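Probable hydrolase (Pseudomonas aeruginosa, PDB 7AL6) is of unknown function but adopts the alpha/beta hydrolase fold and is probably a hydrolase, perhaps one acting on lipid esters. Local coordinates at residues H20-P25 with I55-F60. Residues are numbered along the deposited sequence; the frame is centred on the assembly and turned at random.
Sequences HLFGPP and IVALDF
Phe22 and Ile55 face each other as a hydrogen-bonded antiparallel pair, with Phe22 N giving its hydrogen to Ile55 O (2.8 Å) and Ile55 N bonding in return to Phe22 O (2.8 Å). The same pattern recurs at His20 and Ala57, two residues earlier on one strand and two later on the other: Ala57 N reaches His20 O at 2.8 Å, while His20 N meets Ala57 O at 2.9 Å. Packing is closest on the side of the sheet that carries Phe22, Ile55 and Ala57. There CG of Phe22 stands anti to its own carbonyl carbon (chi1 -63°), which sets the ring beside the neighbouring strand; the Ala57 methyl abuts the ring edge in plane, CB lying 3.8 Å from Phe22 CE2. His20 CD2 lies over one face of the ring, 3.4 Å above its plane and offset toward the rim. The imidazole leads away from 55-58 toward strand 7-11, where ND1 is hydrogen-bonded to Glu7; here the contact is looser, His20 and Phe22 both remaining partly exposed. On the reverse face, the buried Leu21 and Val56 run side by side and meet through a single methyl pair, Leu21 CD2 to Val56 CG2 at 3.9 Å, with Leu91 of helix 77-91 also against Val56. Four backbone bonds with small apolar contacts on both faces suggest a junction held largely by the main chain, securing the N-terminal antiparallel strands to the parallel part of the hydrolase sheet.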
ATOM      1  N   HIS A  20     -10.334 -18.369  12.244  1.00 25.91           N
ATOM      2  CA  HIS A  20     -11.015 -19.654  12.267  1.00 22.91           C
ATOM      3  C   HIS A  20     -12.258 -19.512  13.130  1.00 29.95           C
ATOM      4  O   HIS A  20     -12.201 -18.941  14.225  1.00 27.86           O
ATOM      5  CB  HIS A  20     -10.110 -20.778  12.800  1.00 28.82           C
ATOM      6  CG  HIS A  20     -10.615 -22.152  12.457  1.00 32.54           C
ATOM      7  ND1 HIS A  20     -10.364 -22.750  11.241  1.00 39.46           N
ATOM      8  CD2 HIS A  20     -11.415 -23.008  13.138  1.00 34.64           C
ATOM      9  CE1 HIS A  20     -10.964 -23.932  11.202  1.00 36.58           C
ATOM     10  NE2 HIS A  20     -11.626 -24.100  12.330  1.00 36.77           N
ATOM     11  N   LEU A  21     -13.374 -20.031  12.650  1.00 27.13           N
ATOM     12  CA  LEU A  21     -14.689 -19.894  13.306  1.00 26.63           C
ATOM     13  C   LEU A  21     -15.056 -21.183  14.041  1.00 31.75           C
ATOM     14  O   LEU A  21     -15.054 -22.217  13.409  1.00 33.83           O
ATOM     15  CB  LEU A  21     -15.728 -19.573  12.238  1.00 29.47           C
ATOM     16  CG  LEU A  21     -15.475 -18.314  11.427  1.00 26.51           C
ATOM     17  CD1 LEU A  21     -16.608 -18.066  10.459  1.00 30.83           C
ATOM     18  CD2 LEU A  21     -15.267 -17.118  12.326  1.00 29.97           C
ATOM     19  N   PHE A  22     -15.395 -21.117  15.318  1.00 30.27           N
ATOM     20  CA  PHE A  22     -15.799 -22.295  16.103  1.00 29.28           C
ATOM     21  C   PHE A  22     -17.172 -22.075  16.729  1.00 28.84           C
ATOM     22  O   PHE A  22     -17.507 -20.969  17.071  1.00 30.07           O
ATOM     23  CB  PHE A  22     -14.875 -22.553  17.283  1.00 27.90           C
ATOM     24  CG  PHE A  22     -13.452 -22.884  16.955  1.00 29.77           C
ATOM     25  CD1 PHE A  22     -13.078 -24.181  16.695  1.00 28.06           C
ATOM     26  CD2 PHE A  22     -12.489 -21.904  16.944  1.00 24.73           C
ATOM     27  CE1 PHE A  22     -11.768 -24.491  16.413  1.00 29.24           C
ATOM     28  CE2 PHE A  22     -11.178 -22.216  16.661  1.00 30.93           C
ATOM     29  CZ  PHE A  22     -10.824 -23.509  16.403  1.00 35.36           C
ATOM     30  N   GLY A  23     -17.911 -23.151  16.927  1.00 38.45           N
ATOM     31  CA  GLY A  23     -19.184 -23.152  17.634  1.00 30.73           C
ATOM     32  C   GLY A  23     -20.355 -22.821  16.765  1.00 35.82           C
ATOM     33  O   GLY A  23     -20.209 -22.439  15.649  1.00 40.58           O
ATOM     34  N   PRO A  24     -21.536 -22.918  17.354  1.00 42.35           N
ATOM     35  CA  PRO A  24     -22.799 -22.631  16.663  1.00 40.01           C
ATOM     36  C   PRO A  24     -22.934 -21.165  16.284  1.00 47.85           C
ATOM     37  O   PRO A  24     -22.551 -20.271  17.058  1.00 43.26           O
ATOM     38  CB  PRO A  24     -23.865 -23.038  17.694  1.00 47.12           C
ATOM     39  CG  PRO A  24     -23.151 -23.024  19.034  1.00 38.17           C
ATOM     40  CD  PRO A  24     -21.711 -23.322  18.767  1.00 40.61           C
ATOM     41  N   PRO A  25     -23.481 -20.864  15.095  1.00 59.24           N
ATOM     42  CA  PRO A  25     -23.612 -19.455  14.698  1.00 48.15           C
ATOM     43  C   PRO A  25     -24.367 -18.624  15.701  1.00 50.58           C
ATOM     44  O   PRO A  25     -24.168 -17.407  15.727  1.00 53.41           O
ATOM     45  CB  PRO A  25     -24.353 -19.511  13.346  1.00 45.70           C
ATOM     46  CG  PRO A  25     -24.392 -20.925  12.925  1.00 58.27           C
ATOM     47  CD  PRO A  25     -23.620 -21.767  13.930  1.00 61.58           C
ATOM     48  N   ILE A  55     -16.945 -18.731  18.712  1.00 24.13           N
ATOM     49  CA  ILE A  55     -15.569 -18.223  18.885  1.00 24.73           C
ATOM     50  C   ILE A  55     -14.937 -17.905  17.542  1.00 29.10           C
ATOM     51  O   ILE A  55     -14.845 -18.766  16.685  1.00 28.97           O
ATOM     52  CB  ILE A  55     -14.722 -19.223  19.687  1.00 27.62           C
ATOM     53  CG1 ILE A  55     -15.336 -19.514  21.054  1.00 31.91           C
ATOM     54  CG2 ILE A  55     -13.303 -18.751  19.810  1.00 28.45           C
ATOM     55  CD1 ILE A  55     -14.758 -20.705  21.735  1.00 31.60           C
ATOM     56  N   VAL A  56     -14.472 -16.682  17.438  1.00 24.18           N
ATOM     57  CA  VAL A  56     -13.717 -16.187  16.296  1.00 24.56           C
ATOM     58  C   VAL A  56     -12.272 -16.190  16.752  1.00 23.32           C
ATOM     59  O   VAL A  56     -11.853 -15.329  17.535  1.00 26.22           O
ATOM     60  CB  VAL A  56     -14.192 -14.793  15.872  1.00 20.74           C
ATOM     61  CG1 VAL A  56     -13.324 -14.243  14.743  1.00 25.41           C
ATOM     62  CG2 VAL A  56     -15.653 -14.829  15.448  1.00 26.57           C
ATOM     63  N   ALA A  57     -11.509 -17.195  16.322  1.00 21.54           N
ATOM     64  CA  ALA A  57     -10.106 -17.311  16.695  1.00 23.93           C
ATOM     65  C   ALA A  57      -9.339 -16.535  15.647  1.00 23.94           C
ATOM     66  O   ALA A  57      -9.112 -17.027  14.525  1.00 24.04           O
ATOM     67  CB  ALA A  57      -9.640 -18.769  16.769  1.00 23.27           C
ATOM     68  N   LEU A  58      -8.914 -15.349  16.037  1.00 20.83           N
ATOM     69  CA  LEU A  58      -8.332 -14.362  15.151  1.00 25.96           C
ATOM     70  C   LEU A  58      -6.823 -14.498  15.078  1.00 26.21           C
ATOM     71  O   LEU A  58      -6.162 -14.683  16.101  1.00 23.24           O
ATOM     72  CB  LEU A  58      -8.690 -12.984  15.684  1.00 22.56           C
ATOM     73  CG  LEU A  58      -8.362 -11.765  14.842  1.00 22.10           C
ATOM     74  CD1 LEU A  58      -9.232 -11.720  13.608  1.00 26.04           C
ATOM     75  CD2 LEU A  58      -8.553 -10.510  15.741  1.00 25.68           C
ATOM     76  N   ASP A  59      -6.317 -14.373  13.876  1.00 22.80           N
ATOM     77  CA  ASP A  59      -4.875 -14.261  13.639  1.00 20.57           C
ATOM     78  C   ASP A  59      -4.606 -12.772  13.819  1.00 25.14           C
ATOM     79  O   ASP A  59      -5.218 -11.985  13.153  1.00 23.87           O
ATOM     80  CB  ASP A  59      -4.448 -14.757  12.258  1.00 22.76           C
ATOM     81  CG  ASP A  59      -4.170 -16.243  12.189  1.00 23.50           C
ATOM     82  OD1 ASP A  59      -3.902 -16.811  13.202  1.00 24.19           O
ATOM     83  OD2 ASP A  59      -4.263 -16.782  11.137  1.00 23.12           O
ATOM     84  N   PHE A  60      -3.685 -12.379  14.673  1.00 20.63           N
ATOM     85  CA  PHE A  60      -3.291 -10.965  14.779  1.00 21.91           C
ATOM     86  C   PHE A  60      -2.558 -10.598  13.488  1.00 22.46           C
ATOM     87  O   PHE A  60      -1.909 -11.426  12.867  1.00 22.77           O
ATOM     88  CB  PHE A  60      -2.351 -10.724  15.963  1.00 20.65           C
ATOM     89  CG  PHE A  60      -3.024 -10.483  17.282  1.00 23.01           C
ATOM     90  CD1 PHE A  60      -4.098  -9.630  17.375  1.00 21.35           C
ATOM     91  CD2 PHE A  60      -2.579 -11.111  18.430  1.00 24.43           C
ATOM     92  CE1 PHE A  60      -4.718  -9.407  18.585  1.00 24.07           C
ATOM     93  CE2 PHE A  60      -3.201 -10.880  19.643  1.00 29.00           C
ATOM     94  CZ  PHE A  60      -4.271 -10.033  19.715  1.00 23.12           C
TER